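Local coordinates for protein putative polysaccharide binding proteins (DUF1812) (Bacteroides thetaiotaomicron VPI-5482, PDB 3GF8) that probably takes part in assembling or attaching fimbriae at the outer membrane as a lipoprotein of the FimB/Mfa2 family, and has been put forward as a polysaccharide binder, at residues Lys118-Leu123 and Asp211-Arg216; Asp148-Arg153 and Ser265-Ile270; Asp171-Glu176 and Ser194-Tyr199; Arg221-Val226 and Asn240-Leu245. All coordinates share one frame; numbering follows the deposited sequence.

The four contacts lie close together, their centres about 9 to 16 Å from one another, contacts 1 and 2 near the middle of the chain. Contacts 1 and 2 meet through the neighbouring strands 209-214 and 139-158 and a salt bridge from Arg153 to Asp211. Contacts 3 and 4 share a second sheet, through strands 170-176 and 224-229, and Val152 meets Ile174 where the two sheets pack. Along the chain the segments of contacts 1 and 2 alternate; contact 3 falls between those of contact 1, which closes before contact 4 opens. Residues 148-153 and 265-270 enclose contacts 3 and 4 in sequence and, as parallel strand neighbours, bring distant parts of this transthyretin-like fimbrillin fold together.

Contact 1: Lys118-Leu123 and Asp211-Arg216; sequences KRMETL and DMNTMR
Asn213 reaches out of strand 209-214 and binds the backbone of the loop 118-123 with both ends of its amide. ND2 donates to Lys118 O over 3.0 Å, a nearly straight bond (166° at the hydrogen) with the acceptor close to the amide plane. OD1 accepts from Met120 N at 2.9 Å on a lone pair, in its own carbonyl plane, although the N-H is bent away from the line. A water gives OD1 a further bond at 2.6 Å and also donates to Met120 O at 2.7 Å, so this oxygen takes two hydrogens and the loop carbonyl is tied back to the same side chain. Asn213 CG sits between the backbone N and the carbonyl carbon (chi1 60°), a torsion that sends the amide across to the loop, where Arg119 passes its CG within 3.6 Å of OD1. Further along, the contact turns apolar. Both methionines are selenomethionine; the chains cross at about a right angle, with Met120 CE 3.8 Å from Met215 SE, while Leu123 CD2 comes up to Met215 CE more loosely. Tyr89 and Leu108, from the small sheet alongside, pack on both selenomethionines. The amide thus gives an irregular loop, lying over the face of strand 209-214 that carries Asn213, a donor and an acceptor for its backbone, and leaves the hydrophobic chains to fill the remainder.

Contact 2: Asp148-Arg153 and Ser265-Ile270; sequences DTKIVR and SNYHII. With EDO (1,2-ethanediol), chain B.
Residues 150-153 and 266-270 run as parallel neighbours, their axes approaching to 4.6 Å with a crossing of -23°, and their ladder alternates from Ile151 N to Ser265 O (2.9 Å), Tyr267 N to Ile151 O, Arg153 N to Tyr267 O, and Ile269 N to Arg153 O. At its start, Lys150 folds toward the partner strand by a bend at chi2 (-68°), and its NZ donates to Ser265 OG at 2.6 Å. The same ammonium also reaches the carbonyls of Leu261, Gln264 and Arg147, so three hydrogens are shared among four oxygens. Val152 CG1 rests by Tyr267 CB at 4.2 Å on one face of the sheet, and the Tyr267 ring has Ile151 O at its edge. On the other face, Ile151 and Asn266 lie side by side, and Arg153 places its CD over the centre of the His268 ring (4.0 Å to the centroid), a CH-pi contact; its guanidinium goes on to Asp211. Asn266 ND2 donates to O1 of an ethanediol, probably from the crystallisation liquor, at 2.6 Å. Amid these oxygens Lys150 probably keeps its positive charge although buried, and ties the last turn of helix 257-263 and Gln264-Ser265 to the start of the pair.

Contact 3: Asp171-Glu176 and Ser194-Tyr199; sequences DYEIIE and SFRPYY
Ile174 and Phe195 form the antiparallel hydrogen-bonded pair at the centre of this contact: Ile174 N donates to Phe195 O at 2.8 Å and Phe195 N to Ile174 O at 2.7 Å, both fairly straight. A CA-H...O contact from Glu173 CA to Phe195 O continues the strand pairing. The oxygen that accepts from Phe195 N also lies in plane at the edge of the Phe195 ring. The polar side chains gather on the face that carries Ser194. Its OG, swung anti to the backbone N (chi1 -178°), gives Glu173 OE1 a very short hydrogen bond of 2.5 Å and accepts from Arg196 NE at 2.9 Å, lying in the guanidinium plane. Arg196 runs beside Glu173, pointing the same way, and its NH2 makes a weak hydrogen bond to the same OE1 at 3.3 Å, part of a salt bridge, the carboxylate and guanidinium planes being 76° apart. The serine hydroxyl thus sits between acid and base, donating to one and accepting from the other. Apolar contacts take the opposite face: Ile174 CB meets Phe195 CB at 4.1 Å. At the far end Pro197 lays CG against Tyr172 CB at 3.8 Å, the two side chains crossing at about a right angle. Strand 170-176 lies between 193-195 and 224-229 in a mixed sheet; Ile174 packs on Val152 and Phe154 of strand 139-158, while Phe195 and Pro197 lean on strand 209-214.

Contact 4: Arg221-Val226 and Asn240-Leu245; sequences RKTRLV and NLIDYL
Ile242 and Thr223 make up the close-packed side of this contact, their side chains meeting at a slant. Ile242 CG1 presses on Arg221 O at 3.3 Å and lies 3.8 Å from Thr223 OG1, with CD1 reaching Thr223 CB. CG1 lies anti to the carbonyl carbon (chi1 -60°), which carries this branch toward the loop 221-223 and Thr223. The Thr223 hydroxyl has its polar partner elsewhere, in Glu176 OE1. Next to this, Leu241 N donates to Thr223 O at 2.8 Å, almost along the C=O axis though with the hydrogen off the line (140°), and Leu241 CB comes within 3.4 Å of the same oxygen. The bond lies where strand 235-240 gives way to helix 241-246: Arg224 and Asn240 are a non-hydrogen-bonded antiparallel pair, and Asn240 is then the N-cap of the helix. Its OD1 accepts from Asp243 N at 2.9 Å, with the N-H above the amide plane instead of on a lone pair, while Tyr244 N bonds back to Asn240 O as the first turn begins. Toward solvent the contact thins out. Asn240 ND2 has CB and CG of Lys222 beside it at 3.5 Å, but that lysine is exposed, and a water bridges the rest: ND2 donates to it at 2.8 Å and it donates to Arg221 O. Arg221 sends its guanidinium away from the helix to Glu176 OE2 and Ser177.

Contact 1: Lys118-Leu123 and Asp211-Arg216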
# COMPACT_ATOMS: atom_id res chain seq x y z
N LYS A 118 3.68 11.95 6.69
CA LYS A 118 3.26 11.24 7.88
C LYS A 118 3.31 9.73 7.60
O LYS A 118 3.26 9.30 6.45
CB LYS A 118 1.83 11.65 8.26
CG LYS A 118 0.76 10.99 7.41
CD LYS A 118 -0.69 11.45 7.76
CE LYS A 118 -1.24 12.48 6.76
NZ LYS A 118 -2.74 12.75 6.92
N ARG A 119 3.40 8.92 8.65
CA ARG A 119 3.22 7.50 8.45
C ARG A 119 1.74 7.21 8.46
O ARG A 119 1.12 7.38 9.46
CB ARG A 119 3.94 6.65 9.51
CG ARG A 119 3.75 5.14 9.22
CD ARG A 119 4.61 4.31 10.09
NE ARG A 119 4.24 4.47 11.49
CZ ARG A 119 4.96 4.07 12.54
NH1 ARG A 119 6.13 3.45 12.40
NH2 ARG A 119 4.49 4.30 13.76
N MSE A 120 1.15 6.82 7.33
CA MSE A 120 -0.28 6.49 7.30
C MSE A 120 -0.59 5.20 8.04
O MSE A 120 0.17 4.25 7.96
CB MSE A 120 -0.77 6.30 5.88
CG MSE A 120 -1.04 7.55 5.18
SE MSE A 120 0.45 7.91 4.06
CE MSE A 120 -0.16 6.87 2.67
N GLU A 121 -1.74 5.15 8.71
CA GLU A 121 -2.28 3.87 9.18
C GLU A 121 -2.50 2.96 7.96
O GLU A 121 -2.91 3.42 6.84
CB GLU A 121 -3.57 4.07 9.98
CG GLU A 121 -4.82 4.46 9.18
CD GLU A 121 -4.98 5.94 8.88
OE1 GLU A 121 -4.04 6.72 9.06
OE2 GLU A 121 -6.09 6.34 8.45
N THR A 122 -2.13 1.70 8.15
CA THR A 122 -2.05 0.74 7.07
C THR A 122 -3.44 0.49 6.53
O THR A 122 -4.42 0.36 7.30
CB THR A 122 -1.40 -0.56 7.52
OG1 THR A 122 -0.05 -0.28 7.86
CG2 THR A 122 -1.45 -1.64 6.41
N LEU A 123 -3.49 0.49 5.19
CA LEU A 123 -4.71 0.40 4.45
C LEU A 123 -4.77 -0.92 3.65
O LEU A 123 -3.81 -1.25 2.94
CB LEU A 123 -4.80 1.57 3.47
CG LEU A 123 -6.10 1.62 2.67
CD1 LEU A 123 -7.26 1.95 3.61
CD2 LEU A 123 -5.96 2.65 1.55
N ASP A 211 12.89 6.64 6.72
CA ASP A 211 11.70 5.83 6.54
C ASP A 211 10.65 6.66 5.90
O ASP A 211 10.33 7.76 6.39
CB ASP A 211 11.12 5.32 7.85
CG ASP A 211 11.93 4.20 8.48
OD1 ASP A 211 12.77 3.62 7.77
OD2 ASP A 211 11.73 3.92 9.69
N MSE A 212 10.08 6.10 4.84
CA MSE A 212 9.03 6.73 4.04
C MSE A 212 7.89 5.76 3.85
O MSE A 212 8.06 4.55 4.01
CB MSE A 212 9.61 7.02 2.66
CG MSE A 212 10.94 7.77 2.77
SE MSE A 212 11.67 8.36 1.06
CE MSE A 212 10.47 9.67 0.64
N ASN A 213 6.74 6.27 3.44
CA ASN A 213 5.68 5.39 2.93
C ASN A 213 4.90 5.96 1.74
O ASN A 213 4.85 7.14 1.53
CB ASN A 213 4.73 4.85 4.03
CG ASN A 213 3.98 5.93 4.82
OD1 ASN A 213 3.20 5.58 5.74
ND2 ASN A 213 4.22 7.19 4.55
N THR A 214 4.30 5.09 0.95
CA THR A 214 3.49 5.58 -0.14
C THR A 214 2.26 4.71 -0.30
O THR A 214 2.08 3.73 0.42
CB THR A 214 4.30 5.65 -1.47
OG1 THR A 214 3.52 6.34 -2.46
CG2 THR A 214 4.69 4.23 -1.96
N MSE A 215 1.42 5.06 -1.26
CA MSE A 215 0.24 4.26 -1.58
C MSE A 215 0.72 3.16 -2.57
O MSE A 215 1.89 2.81 -2.53
CB MSE A 215 -0.85 5.19 -2.10
CG MSE A 215 -1.31 6.18 -1.01
SE MSE A 215 -2.62 5.38 0.13
CE MSE A 215 -4.04 5.45 -1.21
N ARG A 216 -0.14 2.63 -3.43
CA ARG A 216 0.13 1.40 -4.16
C ARG A 216 1.30 1.54 -5.08
O ARG A 216 1.45 2.59 -5.75
CB ARG A 216 -1.07 0.99 -5.00
CG ARG A 216 -2.31 0.64 -4.16
CD ARG A 216 -3.34 -0.07 -4.99
NE ARG A 216 -2.89 -1.41 -5.31
CZ ARG A 216 -3.28 -2.13 -6.37
NH1 ARG A 216 -4.11 -1.63 -7.27
NH2 ARG A 216 -2.82 -3.35 -6.54
O HOH W 1 1.91 3.35 6.05

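Contact 2: Asp148-Arg153 and Ser265-Ile270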
# COMPACT_ATOMS: atom_id res chain seq x y z
N ASP A 148 -2.34 -1.98 0.55
CA ASP A 148 -2.19 -0.89 -0.42
C ASP A 148 -1.09 0.12 -0.04
O ASP A 148 -0.55 0.84 -0.91
CB ASP A 148 -3.52 -0.14 -0.57
CG ASP A 148 -4.47 -0.78 -1.58
OD1 ASP A 148 -4.11 -1.77 -2.26
OD2 ASP A 148 -5.60 -0.27 -1.70
N THR A 149 -0.80 0.21 1.25
CA THR A 149 0.20 1.14 1.72
C THR A 149 1.54 0.40 1.85
O THR A 149 1.60 -0.77 2.25
CB THR A 149 -0.21 1.78 3.03
OG1 THR A 149 -0.68 0.79 3.93
CG2 THR A 149 -1.32 2.81 2.79
N LYS A 150 2.62 1.09 1.46
CA LYS A 150 3.93 0.48 1.32
C LYS A 150 4.98 1.29 2.11
O LYS A 150 5.11 2.52 1.95
CB LYS A 150 4.27 0.40 -0.17
CG LYS A 150 3.23 -0.31 -1.00
CD LYS A 150 3.16 -1.84 -0.68
CE LYS A 150 1.80 -2.44 -1.03
NZ LYS A 150 1.78 -3.95 -0.93
N ILE A 151 5.70 0.61 2.97
CA ILE A 151 6.68 1.24 3.81
C ILE A 151 8.04 0.90 3.21
O ILE A 151 8.28 -0.24 2.79
CB ILE A 151 6.51 0.78 5.25
CG1 ILE A 151 5.15 1.30 5.77
CG2 ILE A 151 7.67 1.30 6.10
CD1 ILE A 151 4.83 0.94 7.16
N VAL A 152 8.91 1.90 3.11
CA VAL A 152 10.24 1.68 2.54
C VAL A 152 11.28 2.36 3.41
O VAL A 152 11.10 3.51 3.80
CB VAL A 152 10.38 2.18 1.09
CG1 VAL A 152 9.16 1.87 0.28
CG2 VAL A 152 10.62 3.63 1.07
N ARG A 153 12.33 1.62 3.76
CA ARG A 153 13.47 2.17 4.46
C ARG A 153 14.62 2.28 3.47
O ARG A 153 15.08 1.25 2.95
CB ARG A 153 13.87 1.28 5.61
CG ARG A 153 15.19 1.73 6.25
CD ARG A 153 15.41 1.07 7.60
NE ARG A 153 14.26 1.31 8.46
CZ ARG A 153 14.19 0.99 9.73
NH1 ARG A 153 15.24 0.43 10.34
NH2 ARG A 153 13.09 1.25 10.41
N SER A 265 5.07 -5.47 1.45
CA SER A 265 4.81 -4.08 1.81
C SER A 265 5.88 -3.42 2.67
O SER A 265 5.72 -2.26 3.07
CB SER A 265 3.42 -3.94 2.45
OG SER A 265 2.43 -4.42 1.56
N ASN A 266 6.95 -4.15 2.98
CA ASN A 266 8.11 -3.55 3.60
C ASN A 266 9.33 -3.78 2.77
O ASN A 266 9.72 -4.92 2.54
CB ASN A 266 8.36 -4.16 4.96
CG ASN A 266 7.23 -3.96 5.88
OD1 ASN A 266 6.40 -4.85 6.05
ND2 ASN A 266 7.13 -2.77 6.45
N TYR A 267 9.96 -2.68 2.37
CA TYR A 267 11.10 -2.73 1.48
C TYR A 267 12.25 -2.01 2.13
O TYR A 267 12.18 -0.80 2.35
CB TYR A 267 10.74 -2.05 0.18
CG TYR A 267 9.63 -2.70 -0.61
CD1 TYR A 267 8.32 -2.41 -0.35
CD2 TYR A 267 9.92 -3.57 -1.65
CE1 TYR A 267 7.31 -2.99 -1.09
CE2 TYR A 267 8.91 -4.16 -2.39
CZ TYR A 267 7.61 -3.87 -2.09
OH TYR A 267 6.61 -4.43 -2.83
N HIS A 268 13.30 -2.73 2.48
CA HIS A 268 14.48 -2.09 2.99
C HIS A 268 15.51 -2.17 1.90
O HIS A 268 16.02 -3.25 1.61
CB HIS A 268 14.99 -2.80 4.23
CG HIS A 268 16.20 -2.15 4.82
ND1 HIS A 268 16.78 -2.57 5.99
CD2 HIS A 268 16.93 -1.08 4.41
CE1 HIS A 268 17.82 -1.81 6.27
NE2 HIS A 268 17.94 -0.90 5.32
N ILE A 269 15.81 -1.02 1.32
CA ILE A 269 16.70 -0.89 0.19
C ILE A 269 17.89 -0.04 0.55
O ILE A 269 17.74 1.13 0.95
CB ILE A 269 15.97 -0.25 -1.00
CG1 ILE A 269 14.61 -0.95 -1.23
CG2 ILE A 269 16.89 -0.22 -2.24
CD1 ILE A 269 13.91 -0.54 -2.51
N ILE A 270 19.08 -0.64 0.46
CA ILE A 270 20.32 0.13 0.44
C ILE A 270 20.77 0.38 -1.00
O ILE A 270 20.92 -0.55 -1.79
CB ILE A 270 21.47 -0.58 1.15
CG1 ILE A 270 21.05 -1.17 2.50
CG2 ILE A 270 22.56 0.42 1.41
CD1 ILE A 270 20.49 -0.16 3.43
C1 EDO B . 10.82 -1.59 6.22
O1 EDO B . 9.47 -1.66 6.73
C2 EDO B . 11.79 -1.62 7.40
O2 EDO B . 12.81 -2.62 7.24

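Contact 3: Asp171-Glu176 and Ser194-Tyr199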
# COMPACT_ATOMS: atom_id res chain seq x y z
N ASP A 171 17.24 16.23 0.58
CA ASP A 171 15.84 15.87 0.71
C ASP A 171 15.48 14.65 -0.15
O ASP A 171 16.10 14.39 -1.21
CB ASP A 171 14.96 17.02 0.26
CG ASP A 171 15.08 18.22 1.16
OD1 ASP A 171 15.43 18.06 2.37
OD2 ASP A 171 14.81 19.33 0.61
N TYR A 172 14.43 13.95 0.28
CA TYR A 172 14.03 12.65 -0.24
C TYR A 172 12.56 12.67 -0.55
O TYR A 172 11.76 13.05 0.32
CB TYR A 172 14.27 11.59 0.80
CG TYR A 172 15.65 11.60 1.34
CD1 TYR A 172 16.02 12.49 2.36
CD2 TYR A 172 16.63 10.77 0.81
CE1 TYR A 172 17.33 12.52 2.85
CE2 TYR A 172 17.88 10.74 1.31
CZ TYR A 172 18.25 11.66 2.31
OH TYR A 172 19.54 11.66 2.79
N GLU A 173 12.23 12.22 -1.76
CA GLU A 173 10.88 12.11 -2.21
C GLU A 173 10.59 10.83 -2.99
O GLU A 173 11.42 10.37 -3.78
CB GLU A 173 10.55 13.25 -3.18
CG GLU A 173 10.84 14.65 -2.72
CD GLU A 173 10.60 15.62 -3.86
OE1 GLU A 173 9.42 15.99 -4.12
OE2 GLU A 173 11.60 15.98 -4.53
N ILE A 174 9.40 10.29 -2.77
CA ILE A 174 8.79 9.31 -3.65
C ILE A 174 7.65 10.10 -4.31
O ILE A 174 6.87 10.75 -3.59
CB ILE A 174 8.27 8.09 -2.86
CG1 ILE A 174 9.48 7.31 -2.27
CG2 ILE A 174 7.41 7.20 -3.74
CD1 ILE A 174 9.14 6.03 -1.51
N ILE A 175 7.60 10.10 -5.64
CA ILE A 175 6.67 10.95 -6.41
C ILE A 175 5.73 10.07 -7.22
O ILE A 175 6.16 9.27 -8.00
CB ILE A 175 7.43 11.95 -7.33
CG1 ILE A 175 8.30 12.86 -6.46
CG2 ILE A 175 6.42 12.77 -8.21
CD1 ILE A 175 9.40 13.66 -7.19
N GLU A 176 4.45 10.18 -6.97
CA GLU A 176 3.46 9.41 -7.69
C GLU A 176 2.09 10.01 -7.44
O GLU A 176 1.87 10.68 -6.43
CB GLU A 176 3.50 7.96 -7.23
CG GLU A 176 2.70 7.01 -8.10
CD GLU A 176 3.05 7.15 -9.56
OE1 GLU A 176 4.09 6.62 -9.98
OE2 GLU A 176 2.26 7.81 -10.27
N SER A 194 4.21 14.20 -3.46
CA SER A 194 5.59 14.05 -2.99
C SER A 194 5.57 13.42 -1.59
O SER A 194 5.22 14.07 -0.61
CB SER A 194 6.28 15.42 -2.96
OG SER A 194 7.65 15.34 -2.55
N PHE A 195 5.88 12.13 -1.52
CA PHE A 195 5.95 11.45 -0.24
C PHE A 195 7.34 11.65 0.28
O PHE A 195 8.31 11.39 -0.45
CB PHE A 195 5.65 9.96 -0.37
CG PHE A 195 4.25 9.65 -0.86
CD1 PHE A 195 3.95 9.67 -2.22
CD2 PHE A 195 3.23 9.34 0.04
CE1 PHE A 195 2.67 9.37 -2.66
CE2 PHE A 195 1.95 9.04 -0.40
CZ PHE A 195 1.66 9.06 -1.75
N ARG A 196 7.45 12.10 1.52
CA ARG A 196 8.74 12.44 2.11
C ARG A 196 8.92 11.77 3.44
O ARG A 196 7.95 11.34 4.00
CB ARG A 196 8.81 13.93 2.32
CG ARG A 196 8.71 14.63 1.01
CD ARG A 196 8.89 16.12 1.10
NE ARG A 196 8.70 16.64 -0.24
CZ ARG A 196 8.94 17.89 -0.60
NH1 ARG A 196 9.42 18.74 0.26
NH2 ARG A 196 8.74 18.27 -1.86
N PRO A 197 10.15 11.69 3.95
CA PRO A 197 10.37 10.90 5.16
C PRO A 197 9.50 11.29 6.34
O PRO A 197 9.29 12.46 6.59
CB PRO A 197 11.84 11.13 5.47
CG PRO A 197 12.46 11.34 4.10
CD PRO A 197 11.43 12.14 3.35
N TYR A 198 8.99 10.29 7.05
CA TYR A 198 8.38 10.54 8.33
C TYR A 198 9.38 10.30 9.46
O TYR A 198 9.14 10.70 10.59
CB TYR A 198 7.06 9.76 8.49
CG TYR A 198 7.20 8.27 8.41
CD1 TYR A 198 7.67 7.55 9.50
CD2 TYR A 198 6.87 7.57 7.25
CE1 TYR A 198 7.82 6.17 9.44
CE2 TYR A 198 7.01 6.21 7.19
CZ TYR A 198 7.47 5.50 8.30
OH TYR A 198 7.66 4.14 8.27
N TYR A 199 10.50 9.66 9.16
CA TYR A 199 11.55 9.45 10.18
C TYR A 199 12.89 9.34 9.51
O TYR A 199 12.97 8.84 8.40
CB TYR A 199 11.29 8.19 10.97
CG TYR A 199 12.36 7.87 11.96
CD1 TYR A 199 12.36 8.46 13.21
CD2 TYR A 199 13.35 6.93 11.66
CE1 TYR A 199 13.33 8.19 14.09
CE2 TYR A 199 14.31 6.63 12.56
CZ TYR A 199 14.29 7.27 13.78
OH TYR A 199 15.22 7.00 14.70

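Contact 4: Arg221-Val226 and Asn240-Leu245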
# COMPACT_ATOMS: atom_id res chain seq x y z
N ARG A 221 3.38 1.71 -13.46
CA ARG A 221 3.76 3.10 -13.13
C ARG A 221 5.26 3.31 -13.13
O ARG A 221 6.03 2.35 -13.15
CB ARG A 221 3.16 3.51 -11.79
CG ARG A 221 1.65 3.70 -11.86
CD ARG A 221 1.29 5.09 -12.11
NE ARG A 221 -0.15 5.26 -12.36
CZ ARG A 221 -0.88 6.31 -11.98
NH1 ARG A 221 -0.36 7.28 -11.23
NH2 ARG A 221 -2.16 6.37 -12.29
N LYS A 222 5.69 4.58 -13.10
CA LYS A 222 7.11 4.91 -13.10
C LYS A 222 7.48 5.72 -11.87
O LYS A 222 8.28 6.66 -11.95
CB LYS A 222 7.50 5.67 -14.36
CG LYS A 222 7.39 4.87 -15.67
CD LYS A 222 7.50 5.82 -16.84
CE LYS A 222 7.92 5.12 -18.14
NZ LYS A 222 6.75 4.43 -18.78
N THR A 223 6.93 5.29 -10.73
CA THR A 223 7.12 5.93 -9.44
C THR A 223 8.57 6.24 -9.18
O THR A 223 9.44 5.37 -9.28
CB THR A 223 6.58 5.02 -8.33
OG1 THR A 223 5.21 4.74 -8.62
CG2 THR A 223 6.72 5.69 -6.95
N ARG A 224 8.84 7.48 -8.85
CA ARG A 224 10.20 7.97 -8.77
C ARG A 224 10.72 8.10 -7.36
O ARG A 224 9.98 8.56 -6.50
CB ARG A 224 10.26 9.39 -9.37
CG ARG A 224 10.08 9.41 -10.88
CD ARG A 224 10.72 10.64 -11.47
NE ARG A 224 9.89 11.80 -11.26
CZ ARG A 224 10.31 13.06 -11.11
NH1 ARG A 224 11.60 13.37 -11.11
NH2 ARG A 224 9.41 14.02 -10.94
N LEU A 225 12.01 7.78 -7.15
CA LEU A 225 12.73 8.17 -5.94
C LEU A 225 13.67 9.29 -6.37
O LEU A 225 14.49 9.10 -7.27
CB LEU A 225 13.51 7.01 -5.32
CG LEU A 225 14.49 7.36 -4.18
CD1 LEU A 225 13.73 7.89 -2.93
CD2 LEU A 225 15.37 6.16 -3.80
N VAL A 226 13.52 10.45 -5.75
CA VAL A 226 14.28 11.65 -6.09
C VAL A 226 14.94 12.24 -4.85
O VAL A 226 14.29 12.51 -3.84
CB VAL A 226 13.38 12.75 -6.70
CG1 VAL A 226 14.24 13.98 -7.14
CG2 VAL A 226 12.55 12.20 -7.86
N ASN A 240 13.61 5.23 -11.25
CA ASN A 240 12.29 4.66 -11.38
C ASN A 240 12.29 3.49 -10.44
O ASN A 240 12.88 2.43 -10.69
CB ASN A 240 12.03 4.26 -12.84
CG ASN A 240 10.72 3.55 -13.03
OD1 ASN A 240 10.11 3.05 -12.08
ND2 ASN A 240 10.27 3.47 -14.27
N LEU A 241 11.67 3.71 -9.29
CA LEU A 241 11.64 2.75 -8.24
C LEU A 241 10.91 1.49 -8.69
O LEU A 241 11.30 0.37 -8.33
CB LEU A 241 10.93 3.37 -7.03
CG LEU A 241 10.89 2.54 -5.76
CD1 LEU A 241 12.30 2.27 -5.30
CD2 LEU A 241 10.05 3.24 -4.66
N ILE A 242 9.83 1.65 -9.45
CA ILE A 242 9.11 0.46 -9.89
C ILE A 242 10.04 -0.40 -10.74
O ILE A 242 10.07 -1.63 -10.63
CB ILE A 242 7.90 0.78 -10.76
CG1 ILE A 242 6.88 1.66 -9.99
CG2 ILE A 242 7.28 -0.56 -11.27
CD1 ILE A 242 6.38 1.09 -8.62
N ASP A 243 10.80 0.26 -11.60
CA ASP A 243 11.74 -0.44 -12.47
C ASP A 243 12.87 -1.13 -11.71
O ASP A 243 13.28 -2.24 -12.05
CB ASP A 243 12.33 0.52 -13.46
CG ASP A 243 12.52 -0.10 -14.74
OD1 ASP A 243 11.49 -0.35 -15.38
OD2 ASP A 243 13.69 -0.39 -15.08
N TYR A 244 13.40 -0.46 -10.71
CA TYR A 244 14.41 -1.07 -9.85
C TYR A 244 13.84 -2.28 -9.12
O TYR A 244 14.53 -3.28 -8.96
CB TYR A 244 14.98 -0.04 -8.86
CG TYR A 244 16.10 0.81 -9.44
CD1 TYR A 244 15.99 1.39 -10.69
CD2 TYR A 244 17.27 1.03 -8.73
CE1 TYR A 244 16.98 2.15 -11.20
CE2 TYR A 244 18.29 1.78 -9.24
CZ TYR A 244 18.14 2.33 -10.46
OH TYR A 244 19.15 3.09 -10.97
N LEU A 245 12.58 -2.21 -8.68
CA LEU A 245 11.99 -3.36 -8.02
C LEU A 245 11.65 -4.46 -9.04
O LEU A 245 11.81 -5.64 -8.74
CB LEU A 245 10.76 -2.96 -7.19
CG LEU A 245 11.08 -2.14 -5.93
CD1 LEU A 245 9.83 -1.60 -5.36
CD2 LEU A 245 11.81 -2.94 -4.91
O HOH W 2 8.10 1.86 -14.81